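Side-chain contacts in transcriptional regulator, PadR family (Enterococcus faecalis, PDB 3HHH), which probably binds DNA as a dimer through a winged helix-turn-helix domain and so controls transcription, most often as a repressor in this family: residues 21-26 and 83-88; 66-69 and 73-76; 54-57 and 61-64; 11-16 and 89-94. All coordinates share one frame; numbering follows the deposited sequence.

Contact 1 of 4, residues 21-26 and 83-88; sequences IIQRKE and SGEAEL
Gln23 and Glu85 tie the last turn of helix 13-24 to the beginning of helix 82-106 through one side-chain hydrogen bond. Gln23 NE2 donates to Glu85 OE1 over 2.7 Å, nearly straight at the hydrogen (175°). The acceptor lies in the plane of the amide, and the N-H comes to the syn side of OE1, 18° out of the carboxylate plane. Each side chain covers part of the distance: Gln23 runs extended, with CG anti to its backbone N, whereas Glu85 bends at its second torsion, which swings the carboxylate across the glutamine at about a right angle.

The apolar part is supplied by Leu88, almost one turn further along the same helix as Glu85. Its CD2 methyl rests 3.5 Å from Gln23 CD and 3.8 Å from Gln23 CB. Glutamine suits this boundary because its aliphatic stem can lie against leucine while its uncharged amide offers an N-H to the acid near the protein surface.

Leu80 of strand 74-80 touches both Gln23 and Glu85. Deeper in, Leu88 packs on Leu19 and Ala20 of helix 13-24, and Ile21 and Ile22 meet Ile32 of helix 29-37.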
loop_
_atom_site.group_PDB
_atom_site.type_symbol
_atom_site.label_atom_id
_atom_site.label_comp_id
_atom_site.label_asym_id
_atom_site.label_seq_id
_atom_site.Cartn_x
_atom_site.Cartn_y
_atom_site.Cartn_z
ATOM N N ILE B 21 -9.067 1.004 13.587
ATOM C CA ILE B 21 -10.309 0.398 14.075
ATOM C C ILE B 21 -10.249 0.111 15.578
ATOM O O ILE B 21 -11.196 0.409 16.307
ATOM C CB ILE B 21 -10.647 -0.900 13.315
ATOM C CG1 ILE B 21 -11.028 -0.585 11.867
ATOM C CG2 ILE B 21 -11.795 -1.636 13.987
ATOM C CD1 ILE B 21 -10.985 -1.794 10.951
ATOM N N ILE B 22 -9.133 -0.445 16.038
ATOM C CA ILE B 22 -8.949 -0.751 17.461
ATOM C C ILE B 22 -8.968 0.523 18.333
ATOM O O ILE B 22 -9.513 0.513 19.444
ATOM C CB ILE B 22 -7.638 -1.545 17.705
ATOM C CG1 ILE B 22 -7.691 -2.919 17.013
ATOM C CG2 ILE B 22 -7.396 -1.745 19.186
ATOM C CD1 ILE B 22 -6.336 -3.616 16.908
ATOM N N GLN B 23 -8.387 1.611 17.823
ATOM C CA GLN B 23 -8.384 2.900 18.535
ATOM C C GLN B 23 -9.797 3.397 18.832
ATOM O O GLN B 23 -10.064 3.938 19.902
ATOM C CB GLN B 23 -7.668 3.974 17.712
ATOM C CG GLN B 23 -7.298 5.228 18.511
ATOM C CD GLN B 23 -7.058 6.444 17.630
ATOM O OE1 GLN B 23 -7.808 6.702 16.686
ATOM N NE2 GLN B 23 -6.012 7.202 17.940
ATOM N N ARG B 24 -10.689 3.208 17.866
ATOM C CA ARG B 24 -12.051 3.720 17.944
ATOM C C ARG B 24 -12.867 2.948 18.979
ATOM O O ARG B 24 -13.593 3.546 19.776
ATOM C CB ARG B 24 -12.723 3.614 16.573
ATOM C CG ARG B 24 -13.348 4.904 16.070
ATOM C CD ARG B 24 -14.203 4.643 14.838
ATOM N NE ARG B 24 -13.466 3.908 13.802
ATOM C CZ ARG B 24 -14.002 3.394 12.693
ATOM N NH1 ARG B 24 -15.301 3.529 12.428
ATOM N NH2 ARG B 24 -13.224 2.748 11.831
ATOM N N LYS B 25 -12.738 1.622 18.957
ATOM C CA LYS B 25 -13.501 0.744 19.841
ATOM C C LYS B 25 -12.713 -0.528 20.179
ATOM O O LYS B 25 -12.049 -1.102 19.311
ATOM C CB LYS B 25 -14.824 0.360 19.167
ATOM C CG LYS B 25 -15.870 -0.244 20.110
ATOM C CD LYS B 25 -16.934 -1.019 19.334
ATOM C CE LYS B 25 -18.100 -1.425 20.224
ATOM N NZ LYS B 25 -19.192 -2.089 19.448
ATOM N N GLU B 26 -12.795 -0.963 21.438
ATOM C CA GLU B 26 -12.250 -2.263 21.841
ATOM C C GLU B 26 -12.970 -3.350 21.048
ATOM O O GLU B 26 -14.196 -3.310 20.906
ATOM C CB GLU B 26 -12.429 -2.501 23.343
ATOM C CG GLU B 26 -11.564 -3.637 23.892
ATOM C CD GLU B 26 -12.016 -4.149 25.251
ATOM O OE1 GLU B 26 -11.145 -4.588 26.031
ATOM O OE2 GLU B 26 -13.233 -4.127 25.539
ATOM N N SER B 83 2.308 3.182 22.737
ATOM C CA SER B 83 3.196 3.004 21.595
ATOM C C SER B 83 2.388 2.745 20.328
ATOM O O SER B 83 2.749 3.214 19.251
ATOM C CB SER B 83 4.163 1.843 21.841
ATOM O OG SER B 83 3.471 0.607 21.930
ATOM N N GLY B 84 1.296 1.994 20.463
ATOM C CA GLY B 84 0.395 1.739 19.350
ATOM C C GLY B 84 -0.216 3.017 18.821
ATOM O O GLY B 84 -0.140 3.295 17.625
ATOM N N GLU B 85 -0.820 3.798 19.716
ATOM C CA GLU B 85 -1.383 5.103 19.362
ATOM C C GLU B 85 -0.338 5.912 18.584
ATOM O O GLU B 85 -0.641 6.497 17.541
ATOM C CB GLU B 85 -1.831 5.863 20.620
ATOM C CG GLU B 85 -2.988 5.206 21.417
ATOM C CD GLU B 85 -4.400 5.584 20.933
ATOM O OE1 GLU B 85 -4.541 6.439 20.028
ATOM O OE2 GLU B 85 -5.382 5.020 21.473
ATOM N N ALA B 86 0.898 5.911 19.086
ATOM C CA ALA B 86 2.027 6.570 18.424
ATOM C C ALA B 86 2.255 6.049 17.001
ATOM O O ALA B 86 2.469 6.838 16.076
ATOM C CB ALA B 86 3.298 6.399 19.254
ATOM N N GLU B 87 2.211 4.727 16.837
ATOM C CA GLU B 87 2.368 4.089 15.527
ATOM C C GLU B 87 1.249 4.510 14.568
ATOM O O GLU B 87 1.497 4.756 13.388
ATOM C CB GLU B 87 2.392 2.559 15.672
ATOM C CG GLU B 87 2.880 1.797 14.428
ATOM C CD GLU B 87 4.406 1.659 14.333
ATOM O OE1 GLU B 87 5.134 2.263 15.163
ATOM O OE2 GLU B 87 4.874 0.933 13.420
ATOM N N LEU B 88 0.021 4.592 15.079
ATOM C CA LEU B 88 -1.130 5.005 14.273
ATOM C C LEU B 88 -0.983 6.465 13.820
ATOM O O LEU B 88 -1.178 6.779 12.645
ATOM C CB LEU B 88 -2.432 4.803 15.058
ATOM C CG LEU B 88 -3.747 5.239 14.404
ATOM C CD1 LEU B 88 -3.928 4.598 13.037
ATOM C CD2 LEU B 88 -4.924 4.905 15.314
#

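Contact 2 of 4, residues 66-69 and 73-76. With SO4 (sulfate ion), chain E.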
loop_
_atom_site.group_PDB
_atom_site.type_symbol
_atom_site.label_atom_id
_atom_site.label_comp_id
_atom_site.label_asym_id
_atom_site.label_seq_id
_atom_site.Cartn_x
_atom_site.Cartn_y
_atom_site.Cartn_z
ATOM N N LYS B 66 -9.056 -11.607 27.050
ATOM C CA LYS B 66 -10.286 -12.353 26.801
ATOM C C LYS B 66 -11.419 -11.944 27.731
ATOM O O LYS B 66 -11.241 -11.874 28.946
ATOM C CB LYS B 66 -10.045 -13.853 26.946
ATOM C CG LYS B 66 -8.963 -14.405 26.048
ATOM C CD LYS B 66 -9.117 -15.906 25.884
ATOM C CE LYS B 66 -7.858 -16.541 25.345
ATOM N NZ LYS B 66 -8.030 -18.005 25.174
ATOM N N LYS B 67 -12.583 -11.682 27.149
ATOM C CA LYS B 67 -13.786 -11.382 27.910
ATOM C C LYS B 67 -14.964 -12.115 27.277
ATOM O O LYS B 67 -14.871 -12.542 26.124
ATOM C CB LYS B 67 -14.076 -9.879 27.907
ATOM C CG LYS B 67 -12.884 -8.970 28.151
ATOM C CD LYS B 67 -13.344 -7.525 28.195
ATOM C CE LYS B 67 -12.199 -6.568 28.421
ATOM N NZ LYS B 67 -12.647 -5.154 28.292
ATOM N N PRO B 68 -16.079 -12.261 28.019
ATOM C CA PRO B 68 -17.252 -12.921 27.439
ATOM C C PRO B 68 -17.901 -12.086 26.335
ATOM O O PRO B 68 -17.754 -10.857 26.311
ATOM C CB PRO B 68 -18.212 -13.079 28.631
ATOM C CG PRO B 68 -17.424 -12.728 29.849
ATOM C CD PRO B 68 -16.327 -11.826 29.405
ATOM N N SER B 69 -18.610 -12.761 25.436
ATOM C CA SER B 69 -19.224 -12.116 24.284
ATOM C C SER B 69 -20.708 -11.859 24.502
ATOM O O SER B 69 -21.287 -12.280 25.506
ATOM C CB SER B 69 -19.066 -13.006 23.049
ATOM O OG SER B 69 -19.918 -14.141 23.116
ATOM N N PRO B 73 -19.579 -17.220 24.801
ATOM C CA PRO B 73 -18.157 -17.568 24.654
ATOM C C PRO B 73 -17.140 -16.442 24.852
ATOM O O PRO B 73 -17.448 -15.269 24.624
ATOM C CB PRO B 73 -18.076 -18.072 23.212
ATOM C CG PRO B 73 -19.402 -18.685 22.963
ATOM C CD PRO B 73 -20.404 -17.912 23.789
HETATM N N MSE B 74 -15.933 -16.819 25.266
HETATM C CA MSE B 74 -14.832 -15.872 25.404
HETATM C C MSE B 74 -14.331 -15.457 24.029
HETATM O O MSE B 74 -14.411 -16.228 23.072
HETATM C CB MSE B 74 -13.679 -16.491 26.196
HETATM C CG MSE B 74 -14.017 -16.802 27.638
HETATM SE SE MSE B 74 -13.994 -15.223 28.775
HETATM C CE MSE B 74 -12.084 -15.142 29.182
ATOM N N ARG B 75 -13.826 -14.231 23.941
ATOM C CA ARG B 75 -13.217 -13.718 22.719
ATOM C C ARG B 75 -11.997 -12.893 23.077
ATOM O O ARG B 75 -11.921 -12.340 24.170
ATOM C CB ARG B 75 -14.214 -12.859 21.940
ATOM C CG ARG B 75 -15.119 -13.643 21.012
ATOM C CD ARG B 75 -16.311 -12.812 20.592
ATOM N NE ARG B 75 -17.171 -13.514 19.638
ATOM C CZ ARG B 75 -18.387 -13.109 19.265
ATOM N NH1 ARG B 75 -18.917 -11.991 19.758
ATOM N NH2 ARG B 75 -19.083 -13.825 18.385
ATOM N N LYS B 76 -11.053 -12.807 22.145
ATOM C CA LYS B 76 -9.822 -12.054 22.358
ATOM C C LYS B 76 -10.025 -10.602 21.907
ATOM O O LYS B 76 -10.032 -10.307 20.713
ATOM C CB LYS B 76 -8.665 -12.729 21.609
ATOM C CG LYS B 76 -7.279 -12.358 22.110
ATOM C CD LYS B 76 -6.242 -13.373 21.645
ATOM C CE LYS B 76 -4.824 -12.927 21.983
ATOM N NZ LYS B 76 -3.858 -14.067 21.991
HETATM S S SO4 E . -11.623 -14.941 18.989
HETATM O O1 SO4 E . -12.701 -15.564 19.750
HETATM O O2 SO4 E . -10.424 -14.828 19.818
HETATM O O3 SO4 E . -11.337 -15.773 17.822
HETATM O O4 SO4 E . -12.047 -13.608 18.563
#
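Lys67 and Arg75 form a hydrogen-bonded pair of an antiparallel beta hairpin, the wing of the winged-helix fold. Lys67 N bonds to Arg75 O at 3.1 Å and Arg75 N returns to Lys67 O at 3.0 Å. Lys66 and Lys76 share one face, and Lys67 and Arg75 the other, where Lys67 NZ makes a salt bridge with Glu26.

The side chain of Met74, a selenomethionine, crosses to the partner strand. Its CB starts 4.1 Å from Lys67 O. Bends at the second and third torsions (-78° and -84°) then fold the chain over the opposite backbone, with SE 3.6 Å from Lys67 C and beside the ring of Pro68. At the tip, CE reaches Lys66 CB and also lies near Lys66 O. The unbranched chain, with selenium in place of the sulfur of methionine, can follow such a curve, and proline presents it with an apolar ring.

Arg75 extends from CG to NE past Ser69, whose CB lies 3.4 Å from NH1 and whose OG is over one guanidinium face, toward its rim. A sulfate, probably from the crystallisation liquor, sits beside this strand. Lys76 N donates to its O2 at 3.1 Å, while Arg75 CG approaches its O1.

Contact 3 of 4, residues 54-57 and 61-64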
loop_
_atom_site.group_PDB
_atom_site.type_symbol
_atom_site.label_atom_id
_atom_site.label_comp_id
_atom_site.label_asym_id
_atom_site.label_seq_id
_atom_site.Cartn_x
_atom_site.Cartn_y
_atom_site.Cartn_z
ATOM N N LEU B 54 -1.731 -10.885 15.342
ATOM C CA LEU B 54 -0.585 -11.554 15.965
ATOM C C LEU B 54 0.638 -10.639 15.960
ATOM O O LEU B 54 1.326 -10.512 16.972
ATOM C CB LEU B 54 -0.254 -12.876 15.254
ATOM C CG LEU B 54 -1.026 -14.113 15.727
ATOM C CD1 LEU B 54 -0.894 -15.256 14.722
ATOM C CD2 LEU B 54 -0.552 -14.547 17.111
ATOM N N ARG B 55 0.891 -9.994 14.825
ATOM C CA ARG B 55 2.066 -9.139 14.682
ATOM C C ARG B 55 1.966 -7.876 15.538
ATOM O O ARG B 55 2.947 -7.463 16.159
ATOM C CB ARG B 55 2.295 -8.767 13.213
ATOM C CG ARG B 55 3.603 -8.022 12.989
ATOM C CD ARG B 55 3.929 -7.829 11.519
ATOM N NE ARG B 55 5.131 -7.011 11.366
ATOM C CZ ARG B 55 5.171 -5.684 11.490
ATOM N NH1 ARG B 55 4.069 -4.990 11.760
ATOM N NH2 ARG B 55 6.326 -5.042 11.337
ATOM N N LEU B 56 0.784 -7.266 15.562
ATOM C CA LEU B 56 0.540 -6.086 16.392
ATOM C C LEU B 56 0.808 -6.392 17.862
ATOM O O LEU B 56 1.502 -5.635 18.550
ATOM C CB LEU B 56 -0.903 -5.593 16.228
ATOM C CG LEU B 56 -1.276 -4.984 14.876
ATOM C CD1 LEU B 56 -2.760 -4.674 14.850
ATOM C CD2 LEU B 56 -0.450 -3.734 14.585
ATOM N N GLU B 57 0.248 -7.507 18.327
ATOM C CA GLU B 57 0.447 -7.974 19.696
ATOM C C GLU B 57 1.924 -8.235 19.977
ATOM O O GLU B 57 2.466 -7.741 20.965
ATOM C CB GLU B 57 -0.377 -9.242 19.943
ATOM C CG GLU B 57 -0.189 -9.860 21.327
ATOM C CD GLU B 57 -1.402 -10.653 21.797
ATOM O OE1 GLU B 57 -2.255 -11.013 20.951
ATOM O OE2 GLU B 57 -1.504 -10.911 23.018
ATOM N N TRP B 61 2.042 -3.095 20.334
ATOM C CA TRP B 61 1.291 -1.912 19.914
ATOM C C TRP B 61 -0.178 -2.050 20.324
ATOM O O TRP B 61 -0.869 -1.051 20.520
ATOM C CB TRP B 61 1.419 -1.695 18.405
ATOM C CG TRP B 61 2.822 -1.385 17.984
ATOM C CD1 TRP B 61 3.657 -0.462 18.544
ATOM C CD2 TRP B 61 3.555 -1.992 16.912
ATOM N NE1 TRP B 61 4.865 -0.458 17.891
ATOM C CE2 TRP B 61 4.831 -1.387 16.884
ATOM C CE3 TRP B 61 3.259 -2.987 15.973
ATOM C CZ2 TRP B 61 5.812 -1.746 15.955
ATOM C CZ3 TRP B 61 4.237 -3.345 15.049
ATOM C CH2 TRP B 61 5.497 -2.726 15.050
ATOM N N VAL B 62 -0.641 -3.293 20.454
ATOM C CA VAL B 62 -1.953 -3.586 21.027
ATOM C C VAL B 62 -1.809 -4.561 22.197
ATOM O O VAL B 62 -0.895 -5.385 22.212
ATOM C CB VAL B 62 -2.913 -4.197 19.977
ATOM C CG1 VAL B 62 -3.116 -3.233 18.808
ATOM C CG2 VAL B 62 -2.398 -5.550 19.481
ATOM N N ILE B 63 -2.694 -4.440 23.184
ATOM C CA ILE B 63 -2.836 -5.445 24.235
ATOM C C ILE B 63 -4.042 -6.311 23.898
ATOM O O ILE B 63 -5.050 -5.805 23.406
ATOM C CB ILE B 63 -3.070 -4.821 25.628
ATOM C CG1 ILE B 63 -1.945 -3.848 25.987
ATOM C CG2 ILE B 63 -3.172 -5.917 26.692
ATOM C CD1 ILE B 63 -2.136 -3.155 27.326
ATOM N N ALA B 64 -3.931 -7.610 24.172
ATOM C CA ALA B 64 -5.011 -8.566 23.934
ATOM C C ALA B 64 -5.468 -9.191 25.250
ATOM O O ALA B 64 -4.655 -9.478 26.132
ATOM C CB ALA B 64 -4.550 -9.648 22.974
#
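Leu56 and Trp61 meet at the turn between helix 46-58, by its position the probable recognition helix of the winged helix-turn-helix, and strand 62-69, the first strand of the wing. A backbone hydrogen bond closes this turn: Trp61 N donates to Leu56 O over 3.2 Å.

Apolar side chains fill in beside it. Leu56 CB lies 3.6 Å from Val62 CG2, a methyl that also leans on Glu57 N. Leu56 CD2 approaches Trp61 CE3 at 4.0 Å, the two side chains crossing at about a right angle. The branched leucine can thus serve both neighbours, its base against the valine and one end against the indole. Both Leu56 and Val62 continue onto Leu19 of helix 13-24.

Polar chains border this patch. Arg55, extended from CG to NE, brings NH1 within 3.7 Å of Trp61 CZ3, at the edge of the indole and near its plane, with the guanidinium and ring planes 42° apart. Lys5 of the second subunit, a like charge, lies close to the same NH1. Glu57 leaves the helix with a trans first torsion (chi1 177°) and stretches out until OE1 and OE2 lie 3.4 and 3.3 Å from Ala64 CB. The small alanine lets the carboxylate come down on the strand.

The chemistry is therefore mixed: one backbone hydrogen bond and the aliphatic groups of Leu56 and Val62 set the helix against the strand. At the border, the Glu57 carboxylate rests its oxygens on an alanine methyl, and OE1 also makes a long, weak ion pair with Lys76, which may offset part of its charge.

Contact 4 of 4, residues 11-16 and 89-94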
loop_
_atom_site.group_PDB
_atom_site.type_symbol
_atom_site.label_atom_id
_atom_site.label_comp_id
_atom_site.label_asym_id
_atom_site.label_seq_id
_atom_site.Cartn_x
_atom_site.Cartn_y
_atom_site.Cartn_z
ATOM N N LYS B 11 -0.785 -3.993 1.584
ATOM C CA LYS B 11 0.326 -4.170 2.526
ATOM C C LYS B 11 0.726 -2.831 3.132
ATOM O O LYS B 11 0.794 -1.827 2.427
ATOM C CB LYS B 11 1.544 -4.813 1.848
ATOM C CG LYS B 11 1.460 -6.323 1.686
ATOM C CD LYS B 11 2.709 -6.867 0.995
ATOM C CE LYS B 11 2.700 -8.393 0.915
ATOM N NZ LYS B 11 4.006 -8.944 0.430
ATOM N N GLY B 12 0.976 -2.816 4.440
ATOM C CA GLY B 12 1.336 -1.586 5.143
ATOM C C GLY B 12 0.117 -0.768 5.526
ATOM O O GLY B 12 0.022 -0.278 6.653
ATOM N N ILE B 13 -0.815 -0.622 4.587
ATOM C CA ILE B 13 -2.053 0.108 4.814
ATOM C C ILE B 13 -2.953 -0.637 5.788
ATOM O O ILE B 13 -3.487 -0.046 6.721
ATOM C CB ILE B 13 -2.844 0.316 3.502
ATOM C CG1 ILE B 13 -1.993 1.061 2.463
ATOM C CG2 ILE B 13 -4.149 1.073 3.777
ATOM C CD1 ILE B 13 -2.736 1.384 1.186
ATOM N N LEU B 14 -3.119 -1.936 5.569
ATOM C CA LEU B 14 -4.066 -2.727 6.352
ATOM C C LEU B 14 -3.710 -2.734 7.834
ATOM O O LEU B 14 -4.595 -2.625 8.684
ATOM C CB LEU B 14 -4.150 -4.155 5.816
ATOM C CG LEU B 14 -5.326 -4.986 6.341
ATOM C CD1 LEU B 14 -6.651 -4.254 6.157
ATOM C CD2 LEU B 14 -5.355 -6.353 5.650
ATOM N N GLU B 15 -2.418 -2.856 8.133
ATOM C CA GLU B 15 -1.924 -2.714 9.507
ATOM C C GLU B 15 -2.395 -1.388 10.097
ATOM O O GLU B 15 -2.872 -1.337 11.230
ATOM C CB GLU B 15 -0.391 -2.769 9.557
ATOM C CG GLU B 15 0.218 -4.177 9.443
ATOM C CD GLU B 15 0.410 -4.673 8.004
ATOM O OE1 GLU B 15 -0.138 -4.059 7.055
ATOM O OE2 GLU B 15 1.116 -5.693 7.832
ATOM N N GLY B 16 -2.267 -0.321 9.313
ATOM C CA GLY B 16 -2.672 1.011 9.743
ATOM C C GLY B 16 -4.159 1.121 10.005
ATOM O O GLY B 16 -4.573 1.718 10.994
ATOM N N ALA B 89 -0.623 7.346 14.749
ATOM C CA ALA B 89 -0.353 8.745 14.417
ATOM C C ALA B 89 0.694 8.834 13.314
ATOM O O ALA B 89 0.596 9.670 12.417
ATOM C CB ALA B 89 0.115 9.508 15.651
ATOM N N ASP B 90 1.692 7.960 13.389
ATOM C CA ASP B 90 2.764 7.919 12.407
ATOM C C ASP B 90 2.256 7.405 11.060
ATOM O O ASP B 90 2.714 7.861 10.008
ATOM C CB ASP B 90 3.908 7.035 12.909
ATOM C CG ASP B 90 5.197 7.270 12.154
ATOM O OD1 ASP B 90 5.747 8.390 12.243
ATOM O OD2 ASP B 90 5.667 6.337 11.471
ATOM N N PHE B 91 1.318 6.458 11.094
ATOM C CA PHE B 91 0.749 5.903 9.866
ATOM C C PHE B 91 -0.009 6.961 9.072
ATOM O O PHE B 91 0.191 7.092 7.864
ATOM C CB PHE B 91 -0.168 4.705 10.158
ATOM C CG PHE B 91 -1.134 4.396 9.042
ATOM C CD1 PHE B 91 -0.674 3.987 7.802
ATOM C CD2 PHE B 91 -2.510 4.531 9.233
ATOM C CE1 PHE B 91 -1.564 3.711 6.769
ATOM C CE2 PHE B 91 -3.406 4.255 8.205
ATOM C CZ PHE B 91 -2.931 3.843 6.975
ATOM N N TRP B 92 -0.878 7.711 9.744
ATOM C CA TRP B 92 -1.689 8.718 9.059
ATOM C C TRP B 92 -0.835 9.812 8.429
ATOM O O TRP B 92 -1.138 10.280 7.334
ATOM C CB TRP B 92 -2.722 9.334 10.006
ATOM C CG TRP B 92 -3.837 8.399 10.367
ATOM C CD1 TRP B 92 -4.211 8.020 11.623
ATOM C CD2 TRP B 92 -4.723 7.724 9.463
ATOM N NE1 TRP B 92 -5.277 7.154 11.560
ATOM C CE2 TRP B 92 -5.611 6.954 10.246
ATOM C CE3 TRP B 92 -4.851 7.695 8.068
ATOM C CZ2 TRP B 92 -6.616 6.162 9.680
ATOM C CZ3 TRP B 92 -5.847 6.904 7.506
ATOM C CH2 TRP B 92 -6.719 6.151 8.314
ATOM N N GLN B 93 0.232 10.206 9.115
ATOM C CA GLN B 93 1.149 11.220 8.598
ATOM C C GLN B 93 1.881 10.712 7.352
ATOM O O GLN B 93 1.914 11.396 6.324
ATOM C CB GLN B 93 2.152 11.634 9.677
ATOM C CG GLN B 93 2.969 12.859 9.315
ATOM C CD GLN B 93 3.853 13.333 10.449
ATOM O OE1 GLN B 93 3.507 13.203 11.627
ATOM N NE2 GLN B 93 5.008 13.894 10.097
ATOM N N ARG B 94 2.460 9.513 7.452
ATOM C CA ARG B 94 3.093 8.851 6.304
ATOM C C ARG B 94 2.114 8.671 5.152
ATOM O O ARG B 94 2.463 8.902 3.991
ATOM C CB ARG B 94 3.658 7.481 6.697
ATOM C CG ARG B 94 5.049 7.528 7.313
ATOM C CD ARG B 94 5.522 6.139 7.693
ATOM N NE ARG B 94 4.774 5.595 8.823
ATOM C CZ ARG B 94 4.995 4.404 9.377
ATOM N NH1 ARG B 94 5.953 3.607 8.918
ATOM N NH2 ARG B 94 4.255 4.007 10.408
#
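Helices 13-24 and 82-106 come close where Gly16 faces Phe91, their CA atoms 6.0 Å apart. Glycine suits this spot because its bare backbone lets the aromatic ring lie directly on the helix. Gly16 CA sits over the centre of the Phe91 ring, 3.6 Å from the centroid and 14° off the normal, a CH-pi contact. A chi1 of 160° turns the phenylalanine ring away from its own backbone N and directs it at the other helix.

The CZ end of the ring reaches the first turn of helix 13-24. Phe91 CZ lies 3.9 Å from Ile13 O and 4.4 Å from Ile13 CG2, so a flat apolar ring spans about one helical turn. Gly12 is the N-cap there, and its positive phi is easily adopted without a side chain; its N makes a weak bond to Glu15 OE1.

On the helix of Phe91, Arg94 folds back on Asp90. NE forms a salt bridge with Asp90 OD2 at 2.9 Å and a longer bond of 3.3 Å to Asp90 O, which it meets from above the carbonyl plane; Arg94 N reaches that oxygen from the opposite face.

Around this buried packing, Leu14 turns to Thr48 and Ile52 of helix 46-58, and Trp92 lies on Leu17 and Ala20 of helix 13-24. Leu98 of the second subunit packs on Ile13, placing the contact beside the dimer interface.

In the fold
Contacts 1 and 4 both join helix 13-24 to helix 82-106, with centres about 11 Å apart, and both touch the second subunit. Contact 4 spans the longest stretch of chain; contact 1 falls within that span, and contacts 3 and 2 follow one another within contact 1. Those two share strand 62-69, contact 3 at its base and contact 2 toward the hairpin tip, their centres about 16 Å apart. Trp61 and Val62 link contact 3 to contact 1, while the Glu26-Lys67 salt bridge links contact 1 to the wing. Contacts 2 and 4, about 28 Å apart between centres, lie on opposite sides of the chain's centre, separating the probable DNA-facing wing from the dimerising end.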